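Local atomic coordinates of glutamine amidotransferase domain-containing protein (Streptococcus mutans, PDB entry 3L7N), a protein that probably works as a class I glutamine amidotransferase, freeing ammonia from the side-chain amide of glutamine for transfer to an acceptor substrate. Residues 118-122 and 123-127; 132-135 and 136-139; 206-209 and 210-214; 216-219 and 220-223; 226-229 and 230-234. All blocks are in the same frame, centred on the assembly; numbering follows the deposited sequence.

Interaction 1 of 5, residues 118-122 and 123-127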
loop_
_atom_site.group_PDB
_atom_site.type_symbol
_atom_site.label_atom_id
_atom_site.label_comp_id
_atom_site.label_asym_id
_atom_site.label_seq_id
_atom_site.Cartn_x
_atom_site.Cartn_y
_atom_site.Cartn_z
ATOM N N ILE A 118 -10.980 -0.092 9.386
ATOM C CA ILE A 118 -10.026 0.893 9.830
ATOM C C ILE A 118 -10.869 2.083 10.278
ATOM O O ILE A 118 -12.086 2.168 9.913
ATOM C CB ILE A 118 -9.037 1.345 8.646
ATOM C CG1 ILE A 118 -9.834 1.846 7.450
ATOM C CG2 ILE A 118 -8.077 0.171 8.241
ATOM C CD1 ILE A 118 -9.219 2.947 6.742
ATOM N N SER A 119 -10.246 2.996 11.063
ATOM C CA SER A 119 -10.955 4.094 11.764
ATOM C C SER A 119 -10.119 5.351 11.701
ATOM O O SER A 119 -8.946 5.343 12.125
ATOM C CB SER A 119 -11.163 3.722 13.255
ATOM O OG SER A 119 -11.476 2.346 13.426
ATOM N N LEU A 120 -10.704 6.453 11.238
ATOM C CA LEU A 120 -9.937 7.689 11.128
ATOM C C LEU A 120 -9.480 8.208 12.483
ATOM O O LEU A 120 -10.236 8.236 13.446
ATOM C CB LEU A 120 -10.702 8.787 10.380
ATOM C CG LEU A 120 -11.238 8.431 9.008
ATOM C CD1 LEU A 120 -11.620 9.666 8.216
ATOM C CD2 LEU A 120 -10.227 7.653 8.288
ATOM N N THR A 121 -8.233 8.589 12.535
ATOM C CA THR A 121 -7.698 9.367 13.543
ATOM C C THR A 121 -8.336 10.758 13.512
ATOM O O THR A 121 -9.099 11.089 12.577
ATOM C CB THR A 121 -6.259 9.509 13.268
ATOM O OG1 THR A 121 -5.603 8.296 13.621
ATOM C CG2 THR A 121 -5.695 10.577 14.018
ATOM N N GLU A 122 -8.056 11.564 14.556
ATOM C CA GLU A 122 -8.425 12.995 14.582
ATOM C C GLU A 122 -7.822 13.716 13.441
ATOM O O GLU A 122 -8.446 14.601 12.854
ATOM C CB GLU A 122 -7.921 13.649 15.889
ATOM C CG GLU A 122 -8.850 13.454 17.092
ATOM C CD GLU A 122 -10.300 13.799 16.750
ATOM O OE1 GLU A 122 -10.513 14.799 15.934
ATOM O OE2 GLU A 122 -11.229 13.039 17.218
ATOM N N ALA A 123 -6.529 13.425 13.205
ATOM C CA ALA A 123 -5.760 13.995 12.086
ATOM C C ALA A 123 -6.366 13.517 10.786
ATOM O O ALA A 123 -6.538 14.305 9.853
ATOM C CB ALA A 123 -4.322 13.584 12.182
ATOM N N GLY A 124 -6.806 12.279 10.764
ATOM C CA GLY A 124 -7.507 11.767 9.622
ATOM C C GLY A 124 -8.780 12.482 9.318
ATOM O O GLY A 124 -9.050 12.788 8.204
ATOM N N LYS A 125 -9.582 12.739 10.328
ATOM C CA LYS A 125 -10.837 13.428 10.147
ATOM C C LYS A 125 -10.604 14.844 9.672
ATOM O O LYS A 125 -11.501 15.519 9.246
ATOM C CB LYS A 125 -11.593 13.445 11.455
ATOM C CG LYS A 125 -12.455 12.249 11.727
ATOM C CD LYS A 125 -12.278 11.809 13.143
ATOM C CE LYS A 125 -13.365 10.884 13.596
ATOM N NZ LYS A 125 -14.385 11.473 14.530
ATOM N N MET A 126 -9.381 15.301 9.735
ATOM C CA MET A 126 -9.110 16.643 9.310
ATOM C C MET A 126 -8.490 16.685 7.932
ATOM O O MET A 126 -8.337 17.744 7.365
ATOM C CB MET A 126 -8.181 17.339 10.306
ATOM C CG MET A 126 -8.782 17.721 11.640
ATOM S SD MET A 126 -10.310 18.624 11.546
ATOM C CE MET A 126 -9.719 20.195 10.998
ATOM N N ASP A 127 -8.116 15.528 7.400
ATOM C CA ASP A 127 -7.493 15.463 6.027
ATOM C C ASP A 127 -8.493 15.621 4.895
ATOM O O ASP A 127 -9.377 14.789 4.709
ATOM C CB ASP A 127 -6.688 14.200 5.827
ATOM C CG ASP A 127 -5.623 14.357 4.742
ATOM O OD1 ASP A 127 -5.875 15.046 3.729
ATOM O OD2 ASP A 127 -4.541 13.814 4.905
#
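The turn that takes the chain off the end of strand 115-120 is closed by Thr121 and Lys125: Lys125 N donates to Thr121 O at 2.8 Å, with an N-H...O angle of 151° and the donor tilted from the carbonyl plane. With CG anti to the carbonyl carbon (chi1 -87°), the lysine side chain starts toward the strand end, where Lys125 CG meets Leu120 CB at 4.1 Å. A bend at chi2 (136°) then places Lys125 CD within 3.3 Å of Thr121 O. Its NZ is 4.4 Å from Glu122 OE2, beyond a salt bridge, and forms a long, weak ion pair with Asp135.

Residues 123-125 have helical backbone angles but not the regular bonds of a helix. They make a brief coil at the end of an inner strand of the mixed sheet of this class I glutamine amidotransferase-family domain, supported by bonds from Met126 N to Ala123 O and from Asp127 N to Gly124 O. Leu120 rests its CD1 branch 4.0 Å from Gly124 O, against a buried glycine. On another side of the turn, Thr121 CG2, anti to the backbone N, touches Ala123 CB at 3.8 Å. The Thr121 hydroxyl makes a weak hydrogen bond to Val155 O of strand 154-158, and Ala123 packs on Gln154 and Leu156 of that strand. Farther along, Asp127 OD2 is hydrogen-bonded to the hydroxyl of Tyr174.

Interaction 2 of 5, residues 132-135 and 136-139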
loop_
_atom_site.group_PDB
_atom_site.type_symbol
_atom_site.label_atom_id
_atom_site.label_comp_id
_atom_site.label_asym_id
_atom_site.label_seq_id
_atom_site.Cartn_x
_atom_site.Cartn_y
_atom_site.Cartn_z
ATOM N N ASP A 132 -14.277 11.618 1.877
ATOM C CA ASP A 132 -15.332 10.667 1.503
ATOM C C ASP A 132 -15.244 9.338 2.205
ATOM O O ASP A 132 -16.013 8.439 1.933
ATOM C CB ASP A 132 -15.448 10.533 0.017
ATOM C CG ASP A 132 -15.887 11.832 -0.634
ATOM O OD1 ASP A 132 -16.817 12.441 -0.126
ATOM O OD2 ASP A 132 -15.256 12.285 -1.599
ATOM N N PHE A 133 -14.367 9.257 3.192
ATOM C CA PHE A 133 -14.268 8.084 4.037
ATOM C C PHE A 133 -15.174 8.298 5.266
ATOM O O PHE A 133 -14.914 9.206 6.075
ATOM C CB PHE A 133 -12.814 7.928 4.540
ATOM C CG PHE A 133 -11.833 7.370 3.502
ATOM C CD1 PHE A 133 -11.650 8.003 2.248
ATOM C CD2 PHE A 133 -10.991 6.304 3.834
ATOM C CE1 PHE A 133 -10.688 7.531 1.360
ATOM C CE2 PHE A 133 -10.036 5.833 2.928
ATOM C CZ PHE A 133 -9.880 6.434 1.720
ATOM N N SER A 134 -16.210 7.468 5.432
ATOM C CA SER A 134 -16.882 7.378 6.737
ATOM C C SER A 134 -15.804 7.095 7.856
ATOM O O SER A 134 -14.721 6.557 7.564
ATOM C CB SER A 134 -17.907 6.270 6.714
ATOM O OG SER A 134 -17.274 5.010 6.567
ATOM N N ASP A 135 -16.103 7.454 9.109
ATOM C CA ASP A 135 -15.088 7.311 10.219
ATOM C C ASP A 135 -14.526 5.913 10.335
ATOM O O ASP A 135 -13.372 5.725 10.774
ATOM C CB ASP A 135 -15.710 7.666 11.533
ATOM C CG ASP A 135 -15.991 9.097 11.654
ATOM O OD1 ASP A 135 -15.703 9.873 10.660
ATOM O OD2 ASP A 135 -16.502 9.483 12.746
ATOM N N ASP A 136 -15.415 4.935 10.133
ATOM C CA ASP A 136 -15.048 3.522 10.072
ATOM C C ASP A 136 -15.444 2.921 8.707
ATOM O O ASP A 136 -16.604 3.130 8.211
ATOM C CB ASP A 136 -15.727 2.716 11.199
ATOM C CG ASP A 136 -15.311 3.186 12.607
ATOM O OD1 ASP A 136 -14.076 3.222 12.921
ATOM O OD2 ASP A 136 -16.229 3.494 13.405
ATOM N N LEU A 137 -14.501 2.155 8.116
ATOM C CA LEU A 137 -14.658 1.607 6.777
ATOM C C LEU A 137 -14.081 0.248 6.723
ATOM O O LEU A 137 -13.007 0.012 7.226
ATOM C CB LEU A 137 -13.947 2.475 5.786
ATOM C CG LEU A 137 -14.112 2.137 4.312
ATOM C CD1 LEU A 137 -15.632 2.108 3.886
ATOM C CD2 LEU A 137 -13.348 3.161 3.526
ATOM N N LEU A 138 -14.788 -0.673 6.120
ATOM C CA LEU A 138 -14.217 -1.973 5.931
ATOM C C LEU A 138 -13.234 -1.982 4.671
ATOM O O LEU A 138 -13.616 -1.546 3.546
ATOM C CB LEU A 138 -15.309 -3.045 5.840
ATOM C CG LEU A 138 -15.036 -4.199 6.822
ATOM C CD1 LEU A 138 -15.542 -3.896 8.208
ATOM C CD2 LEU A 138 -15.623 -5.377 6.366
ATOM N N VAL A 139 -11.955 -2.306 4.924
ATOM C CA VAL A 139 -10.943 -2.333 3.874
ATOM C C VAL A 139 -10.149 -3.600 3.964
ATOM O O VAL A 139 -10.265 -4.361 4.975
ATOM C CB VAL A 139 -9.946 -1.078 3.936
ATOM C CG1 VAL A 139 -10.709 0.237 3.862
ATOM C CG2 VAL A 139 -9.005 -1.157 5.145
#
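Ser134 reaches across the bend that opens strand 136-143 and gives its hydroxyl proton to a backbone carbonyl, Ser134 OG lying 2.6 Å from Asp136 O. This strand runs antiparallel to strand 115-120 in the mixed sheet, and the bond is made just where the loop becomes extended. The hydroxyl stands well above the carbonyl plane, 53° out of it, and the C=O...OG angle is 127°, so neither lone pair is used squarely. With chi1 at 66°, Ser134 OG sits between its own backbone N and carbonyl carbon, which swings it toward the residue two places on.

Beside this polar link runs an apolar one. The Phe133 ring and the Leu137 side chain cross obliquely, four residues apart, and Phe133 also packs on Ser227 and Phe228 of helix 219-233. Leu137 CG, anti to the backbone N, carries the CD2 branch back to the phenylalanine. Asp135 and Leu137 are positioned in turn by backbone hydrogen bonds to Leu120 and Ile118 of the neighbouring strand, while Asp136 OD1 is hydrogen-bonded to Ser119 OG. The apolar side of the bend comes together where Leu137 CD2 meets Phe133 CD2 at 3.9 Å.

Interaction 3 of 5, residues 206-209 and 210-214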
loop_
_atom_site.group_PDB
_atom_site.type_symbol
_atom_site.label_atom_id
_atom_site.label_comp_id
_atom_site.label_asym_id
_atom_site.label_seq_id
_atom_site.Cartn_x
_atom_site.Cartn_y
_atom_site.Cartn_z
ATOM N N TYR A 206 -7.234 -12.155 13.598
ATOM C CA TYR A 206 -7.485 -11.220 12.514
ATOM C C TYR A 206 -7.129 -11.792 11.168
ATOM O O TYR A 206 -6.809 -11.064 10.255
ATOM C CB TYR A 206 -6.739 -9.953 12.755
ATOM C CG TYR A 206 -7.347 -9.145 13.840
ATOM C CD1 TYR A 206 -8.718 -8.811 13.800
ATOM C CD2 TYR A 206 -6.581 -8.726 14.961
ATOM C CE1 TYR A 206 -9.321 -8.069 14.831
ATOM C CE2 TYR A 206 -7.171 -7.983 15.997
ATOM C CZ TYR A 206 -8.559 -7.653 15.918
ATOM O OH TYR A 206 -9.174 -6.909 16.911
ATOM N N VAL A 207 -7.241 -13.105 11.049
ATOM C CA VAL A 207 -7.107 -13.787 9.797
ATOM C C VAL A 207 -8.468 -14.413 9.410
ATOM O O VAL A 207 -9.055 -15.210 10.187
ATOM C CB VAL A 207 -6.069 -14.890 9.905
ATOM C CG1 VAL A 207 -6.009 -15.673 8.648
ATOM C CG2 VAL A 207 -4.704 -14.312 10.262
ATOM N N GLN A 208 -8.984 -14.040 8.246
ATOM C CA GLN A 208 -10.251 -14.597 7.771
ATOM C C GLN A 208 -10.046 -15.895 6.940
ATOM O O GLN A 208 -8.925 -16.388 6.813
ATOM C CB GLN A 208 -11.043 -13.563 6.999
ATOM C CG GLN A 208 -11.576 -12.476 7.850
ATOM C CD GLN A 208 -12.265 -11.466 7.072
ATOM O OE1 GLN A 208 -12.249 -11.491 5.853
ATOM N NE2 GLN A 208 -12.900 -10.575 7.733
ATOM N N THR A 209 -11.159 -16.493 6.482
ATOM C CA THR A 209 -11.109 -17.734 5.663
ATOM C C THR A 209 -11.107 -17.371 4.160
ATOM O O THR A 209 -11.668 -16.291 3.747
ATOM C CB THR A 209 -12.329 -18.667 5.958
ATOM O OG1 THR A 209 -13.500 -18.153 5.302
ATOM C CG2 THR A 209 -12.593 -18.726 7.423
ATOM N N ALA A 210 -10.501 -18.251 3.338
ATOM C CA ALA A 210 -10.546 -18.105 1.874
ATOM C C ALA A 210 -11.957 -17.762 1.378
ATOM O O ALA A 210 -12.128 -16.908 0.476
ATOM C CB ALA A 210 -10.025 -19.366 1.199
ATOM N N GLU A 211 -12.968 -18.391 2.001
ATOM C CA GLU A 211 -14.358 -18.178 1.627
ATOM C C GLU A 211 -14.869 -16.789 2.037
ATOM O O GLU A 211 -15.649 -16.133 1.286
ATOM C CB GLU A 211 -15.251 -19.286 2.224
ATOM C CG GLU A 211 -16.809 -19.075 1.982
ATOM C CD GLU A 211 -17.541 -20.398 1.523
ATOM O OE1 GLU A 211 -16.971 -21.521 1.720
ATOM O OE2 GLU A 211 -18.669 -20.302 0.959
ATOM N N GLU A 212 -14.468 -16.351 3.223
ATOM C CA GLU A 212 -14.905 -15.052 3.735
ATOM C C GLU A 212 -14.409 -13.951 2.867
ATOM O O GLU A 212 -15.157 -13.038 2.522
ATOM C CB GLU A 212 -14.416 -14.842 5.150
ATOM C CG GLU A 212 -15.478 -15.003 6.167
ATOM C CD GLU A 212 -14.922 -15.246 7.531
ATOM O OE1 GLU A 212 -13.913 -16.010 7.668
ATOM O OE2 GLU A 212 -15.469 -14.660 8.482
ATOM N N MET A 213 -13.147 -14.060 2.463
ATOM C CA MET A 213 -12.520 -13.046 1.615
ATOM C C MET A 213 -12.972 -13.124 0.198
ATOM O O MET A 213 -13.211 -12.074 -0.463
ATOM C CB MET A 213 -11.029 -13.146 1.695
ATOM C CG MET A 213 -10.548 -12.898 3.037
ATOM S SD MET A 213 -8.818 -12.777 3.158
ATOM C CE MET A 213 -8.284 -14.481 3.035
ATOM N N GLN A 214 -13.117 -14.354 -0.292
ATOM C CA GLN A 214 -13.371 -14.581 -1.684
ATOM C C GLN A 214 -14.783 -14.115 -2.107
ATOM O O GLN A 214 -14.970 -13.581 -3.218
ATOM C CB GLN A 214 -13.154 -16.019 -2.011
ATOM C CG GLN A 214 -13.146 -16.279 -3.433
ATOM C CD GLN A 214 -11.831 -15.906 -4.084
ATOM O OE1 GLN A 214 -10.800 -16.639 -3.935
ATOM N NE2 GLN A 214 -11.833 -14.756 -4.863
#
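Thr209 and Glu212 exchange hydrogen bonds in both directions at the start of helix 210-214. Glu212 N donates to Thr209 OG1 at 2.9 Å (152° at the hydrogen), and Thr209 N answers with a bond to Glu212 OE1 at 3.0 Å. The hydroxyl also donates to that carboxylate, Thr209 OG1 standing 3.2 Å from Glu212 OE1. This one oxygen thus takes two bonds, both on its anti side, from opposite faces of the carboxylate plane, which should limit rotation of the group. Chi1 of 77° sets Thr209 OG1 between the backbone N and the carbonyl carbon, facing the first turn of the helix, where Glu212 N and OE1 both lie within its range. The backbone follows on at once, with Met213 N to Thr209 O at 3.0 Å and nearly straight.

Around this polar knot the packing is mixed. The Gln208 side chain, extended beyond CG, crosses that of Glu212 at about a right angle, and its amide plane is turned only 18° from the carboxylate plane. Gln208 OE1 touches Met213 CG at 3.6 Å and makes a weak hydrogen bond to Asn115 N. Met213 is buried, among Leu197, Val187 and Ile113. With side chain and backbone paired reciprocally between the N-cap residue and the residue three places on, Thr209 and Glu212 form a classic capping box, here starting a short helix of little more than one turn.

Interaction 4 of 5, residues 216-219 and 220-223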
loop_
_atom_site.group_PDB
_atom_site.type_symbol
_atom_site.label_atom_id
_atom_site.label_comp_id
_atom_site.label_asym_id
_atom_site.label_seq_id
_atom_site.Cartn_x
_atom_site.Cartn_y
_atom_site.Cartn_z
ATOM N N PHE A 216 -16.536 -11.732 -0.539
ATOM C CA PHE A 216 -16.773 -10.385 -0.011
ATOM C C PHE A 216 -16.967 -9.380 -1.177
ATOM O O PHE A 216 -16.549 -9.642 -2.277
ATOM C CB PHE A 216 -15.598 -9.971 0.923
ATOM C CG PHE A 216 -15.780 -8.657 1.560
ATOM C CD1 PHE A 216 -16.354 -8.552 2.816
ATOM C CD2 PHE A 216 -15.401 -7.460 0.879
ATOM C CE1 PHE A 216 -16.593 -7.215 3.421
ATOM C CE2 PHE A 216 -15.604 -6.144 1.465
ATOM C CZ PHE A 216 -16.193 -6.028 2.715
ATOM N N ASP A 217 -17.674 -8.288 -0.945
ATOM C CA ASP A 217 -17.872 -7.323 -2.012
ATOM C C ASP A 217 -16.939 -6.090 -1.877
ATOM O O ASP A 217 -17.124 -5.238 -0.950
ATOM C CB ASP A 217 -19.314 -6.867 -2.081
ATOM C CG ASP A 217 -19.543 -5.763 -3.172
ATOM O OD1 ASP A 217 -18.575 -5.149 -3.627
ATOM O OD2 ASP A 217 -20.683 -5.529 -3.565
ATOM N N TYR A 218 -16.020 -5.922 -2.869
ATOM C CA TYR A 218 -14.951 -4.941 -2.763
ATOM C C TYR A 218 -15.256 -3.593 -3.337
ATOM O O TYR A 218 -14.396 -2.744 -3.353
ATOM C CB TYR A 218 -13.663 -5.477 -3.362
ATOM C CG TYR A 218 -13.104 -6.609 -2.629
ATOM C CD1 TYR A 218 -12.244 -6.398 -1.551
ATOM C CD2 TYR A 218 -13.435 -7.945 -2.982
ATOM C CE1 TYR A 218 -11.696 -7.500 -0.796
ATOM C CE2 TYR A 218 -12.891 -9.050 -2.279
ATOM C CZ TYR A 218 -12.038 -8.813 -1.158
ATOM O OH TYR A 218 -11.550 -9.874 -0.404
ATOM N N SER A 219 -16.460 -3.356 -3.784
ATOM C CA SER A 219 -16.719 -2.112 -4.549
ATOM C C SER A 219 -16.645 -0.848 -3.707
ATOM O O SER A 219 -16.484 0.284 -4.263
ATOM C CB SER A 219 -18.071 -2.156 -5.330
ATOM O OG SER A 219 -18.969 -3.152 -4.800
ATOM N N SER A 220 -16.826 -0.981 -2.389
ATOM C CA SER A 220 -16.858 0.206 -1.548
ATOM C C SER A 220 -15.499 0.698 -1.220
ATOM O O SER A 220 -15.248 1.904 -1.311
ATOM C CB SER A 220 -17.651 -0.031 -0.301
ATOM O OG SER A 220 -18.966 -0.368 -0.650
ATOM N N MET A 221 -14.580 -0.221 -0.859
ATOM C CA MET A 221 -13.145 0.160 -0.771
ATOM C C MET A 221 -12.559 0.737 -2.063
ATOM O O MET A 221 -11.996 1.814 -2.020
ATOM C CB MET A 221 -12.250 -0.909 -0.179
ATOM C CG MET A 221 -12.663 -2.220 -0.358
ATOM S SD MET A 221 -11.261 -3.244 -0.050
ATOM C CE MET A 221 -11.915 -4.433 1.093
ATOM N N ASN A 222 -12.779 0.070 -3.228
ATOM C CA ASN A 222 -12.315 0.645 -4.507
ATOM C C ASN A 222 -12.822 2.072 -4.588
ATOM O O ASN A 222 -12.143 2.978 -5.076
ATOM C CB ASN A 222 -12.865 -0.106 -5.715
ATOM C CG ASN A 222 -12.516 -1.596 -5.739
ATOM O OD1 ASN A 222 -13.082 -2.337 -6.559
ATOM N ND2 ASN A 222 -11.561 -2.040 -4.900
ATOM N N GLN A 223 -14.053 2.264 -4.173
ATOM C CA GLN A 223 -14.729 3.521 -4.417
ATOM C C GLN A 223 -14.214 4.614 -3.438
ATOM O O GLN A 223 -13.996 5.782 -3.830
ATOM C CB GLN A 223 -16.270 3.335 -4.333
ATOM C CG GLN A 223 -17.150 4.639 -4.742
ATOM C CD GLN A 223 -16.667 5.317 -6.075
ATOM O OE1 GLN A 223 -16.636 4.654 -7.184
ATOM N NE2 GLN A 223 -16.224 6.619 -5.971
HETATM O O HOH W 1 -15.831 -2.521 -0.406
#
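Met221 runs side by side with Tyr218, both pointing the same way, and lays its thioether along the rim of the phenol ring. Met221 SD is 5.0 Å from the centroid of the Tyr218 ring and 87° off the ring normal, a Met-aromatic contact made at the edge and in the plane. The methyl goes further round, because the chain bends at chi3 (130°), and Met221 CE comes within 4.1 Å of Phe216 CE2. The Phe216 ring is steeply tilted against the tyrosine and brings its CD2 edge over one face, Phe216 CD2 standing 3.9 Å above the plane of the Tyr218 ring, over its centre. Sulfur at the edge and the phenyl edge over a face together hold the phenol from two directions.

The backbone that carries these rings enters helix 219-233 through an Asx turn. Asp217 OD1 accepts from Ser219 N at 2.8 Å, met nearly along its C-O bond. The first helical turn continues with a straight bond from Asn222 N to Tyr218 O (3.2 Å), whereas the next, from Gln223 N to Ser219 O, is weak. A water completes the entry, donating to Asp217 O at 3.1 Å and accepting from Met221 N at 2.7 Å, so it bridges the first-turn amide of Met221 to a carbonyl four residues earlier.

Two polar ends tie this corner to its surroundings. Tyr218 OH is hydrogen-bonded to Met213 O of helix 210-214, and Asn222 ND2 donates to Phe182 O and Leu180 O. Tyr218 also packs on Pro184 and Val187 of helix 184-193, while Phe216, Tyr218 and Met221 all touch Asn115 at the start of strand 115-120.

Interaction 5 of 5, residues 226-229 and 230-234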
loop_
_atom_site.group_PDB
_atom_site.type_symbol
_atom_site.label_atom_id
_atom_site.label_comp_id
_atom_site.label_asym_id
_atom_site.label_seq_id
_atom_site.Cartn_x
_atom_site.Cartn_y
_atom_site.Cartn_z
ATOM N N TYR A 226 -10.910 5.588 -4.964
ATOM C CA TYR A 226 -11.082 6.532 -6.047
ATOM C C TYR A 226 -11.249 7.921 -5.538
ATOM O O TYR A 226 -10.733 8.869 -6.136
ATOM C CB TYR A 226 -12.269 6.153 -6.956
ATOM C CG TYR A 226 -12.111 4.836 -7.633
ATOM C CD1 TYR A 226 -10.869 4.345 -7.928
ATOM C CD2 TYR A 226 -13.215 4.073 -7.992
ATOM C CE1 TYR A 226 -10.689 3.049 -8.532
ATOM C CE2 TYR A 226 -13.050 2.771 -8.627
ATOM C CZ TYR A 226 -11.770 2.291 -8.881
ATOM O OH TYR A 226 -11.565 1.027 -9.457
ATOM N N SER A 227 -12.052 8.092 -4.483
ATOM C CA SER A 227 -12.321 9.483 -3.957
ATOM C C SER A 227 -11.023 10.071 -3.409
ATOM O O SER A 227 -10.720 11.255 -3.666
ATOM C CB SER A 227 -13.361 9.473 -2.870
ATOM O OG SER A 227 -12.938 8.588 -1.807
ATOM N N PHE A 228 -10.224 9.236 -2.701
ATOM C CA PHE A 228 -8.886 9.661 -2.257
ATOM C C PHE A 228 -7.941 10.089 -3.431
ATOM O O PHE A 228 -7.427 11.241 -3.446
ATOM C CB PHE A 228 -8.227 8.618 -1.362
ATOM C CG PHE A 228 -6.772 8.896 -1.075
ATOM C CD1 PHE A 228 -6.398 9.812 -0.048
ATOM C CD2 PHE A 228 -5.745 8.284 -1.862
ATOM C CE1 PHE A 228 -5.024 10.110 0.209
ATOM C CE2 PHE A 228 -4.368 8.565 -1.623
ATOM C CZ PHE A 228 -4.003 9.494 -0.582
ATOM N N LEU A 229 -7.803 9.230 -4.457
ATOM C CA LEU A 229 -6.866 9.532 -5.566
ATOM C C LEU A 229 -7.311 10.746 -6.321
ATOM O O LEU A 229 -6.475 11.632 -6.663
ATOM C CB LEU A 229 -6.687 8.320 -6.514
ATOM C CG LEU A 229 -6.133 7.023 -5.852
ATOM C CD1 LEU A 229 -6.471 5.745 -6.687
ATOM C CD2 LEU A 229 -4.668 7.174 -5.675
ATOM N N ASP A 230 -8.625 10.849 -6.554
ATOM C CA ASP A 230 -9.166 12.024 -7.188
ATOM C C ASP A 230 -8.846 13.263 -6.453
ATOM O O ASP A 230 -8.413 14.307 -7.072
ATOM C CB ASP A 230 -10.623 11.898 -7.366
ATOM C CG ASP A 230 -10.971 11.107 -8.558
ATOM O OD1 ASP A 230 -10.299 11.275 -9.632
ATOM O OD2 ASP A 230 -11.857 10.297 -8.445
ATOM N N ARG A 231 -8.997 13.209 -5.125
ATOM C CA ARG A 231 -8.755 14.407 -4.325
ATOM C C ARG A 231 -7.265 14.713 -4.203
ATOM O O ARG A 231 -6.863 15.880 -4.279
ATOM C CB ARG A 231 -9.406 14.304 -2.981
ATOM C CG ARG A 231 -10.952 14.390 -3.003
ATOM C CD ARG A 231 -11.448 14.132 -1.608
ATOM N NE ARG A 231 -12.878 14.106 -1.479
ATOM C CZ ARG A 231 -13.644 15.197 -1.356
ATOM N NH1 ARG A 231 -13.103 16.423 -1.460
ATOM N NH2 ARG A 231 -14.967 15.057 -1.156
ATOM N N LEU A 232 -6.448 13.658 -4.067
ATOM C CA LEU A 232 -5.041 13.815 -3.925
ATOM C C LEU A 232 -4.465 14.518 -5.142
ATOM O O LEU A 232 -3.498 15.274 -5.046
ATOM C CB LEU A 232 -4.389 12.481 -3.741
ATOM C CG LEU A 232 -2.864 12.367 -3.790
ATOM C CD1 LEU A 232 -2.209 13.026 -2.525
ATOM C CD2 LEU A 232 -2.450 10.895 -3.872
ATOM N N THR A 233 -5.079 14.306 -6.283
ATOM C CA THR A 233 -4.449 14.738 -7.557
ATOM C C THR A 233 -5.136 15.893 -8.214
ATOM O O THR A 233 -4.707 16.324 -9.230
ATOM C CB THR A 233 -4.322 13.570 -8.613
ATOM O OG1 THR A 233 -5.608 13.127 -8.995
ATOM C CG2 THR A 233 -3.605 12.465 -8.053
ATOM N N GLU A 234 -6.213 16.381 -7.606
ATOM C CA GLU A 234 -6.960 17.506 -8.156
ATOM C C GLU A 234 -6.267 18.830 -7.851
ATOM O O GLU A 234 -5.934 19.591 -8.758
ATOM C CB GLU A 234 -8.388 17.521 -7.608
ATOM C CG GLU A 234 -9.093 18.861 -7.749
ATOM C CD GLU A 234 -10.152 19.077 -6.686
ATOM O OE1 GLU A 234 -11.027 19.944 -6.886
ATOM O OE2 GLU A 234 -10.109 18.379 -5.652
#
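The Phe228 ring carries Leu232 on one of its faces: Leu232 CB lies over that face, and the side chain continues beside the ring, pointing the same way, until Leu232 CD2 meets Phe228 CE2 at 3.8 Å. Both residues have CG anti to the backbone N (chi1 170° in each), which lets positions four apart lie together along the helix. Phe228 also makes edge-to-face contacts with the rings of Phe176 and Tyr174. The Tyr226 ring turns away from the next helical turn, toward Ala16 and Ala19 of helix 15-23.

Two charged groups leave the helix for partners elsewhere. Arg231 starts against the backbone of the preceding turn, with Arg231 CG 3.2 Å from Ser227 O, and runs extended from CG to NE, carrying its guanidinium to a salt bridge with Asp132. Asp230 is held at both oxygens: OD1 accepts from Trp20 NE1, and OD2 forms a salt bridge with Arg24, which probably fixes the rotation of the carboxylate and favours its charged state.

Backbone bonds of the regular helical spacing run beneath these side chains, from Asp230 N to Tyr226 O, Arg231 N to Ser227 O, and Leu232 N to Phe228 O, the last at 2.7 Å. The series fades toward the end of the chain, where the bond from Thr233 N to Leu229 O is weak. Leu229 and Leu232 turn inward onto Met48, and Leu232 also onto Ile86 and Val88. This is an amphipathic C-terminal helix laid on the parallel strands of an alpha/beta fold, its charged residues paired with other parts of the chain.

How the interactions relate
All five contacts are local and follow one another along the chain, the first two near the middle and the others toward the C-terminus. Interactions 1 and 2, with centres about 10 Å apart, belong to adjacent strands 115-120 and 136-143 of the mixed sheet. Interaction 3 starts helix 210-214 and meets interaction 4 directly, while interactions 4 and 5 share helix 219-233, their centres about 16 Å apart. That helix lies against strand 136-143, where Met221 touches Val139, and against the loop before it, through Ser227 and Phe228. Interaction 2 therefore meets interactions 1, 4 and 5, linking two inner strands to the C-terminal helix, whereas interactions 3 and 5, about 29 Å apart between centres, do not touch.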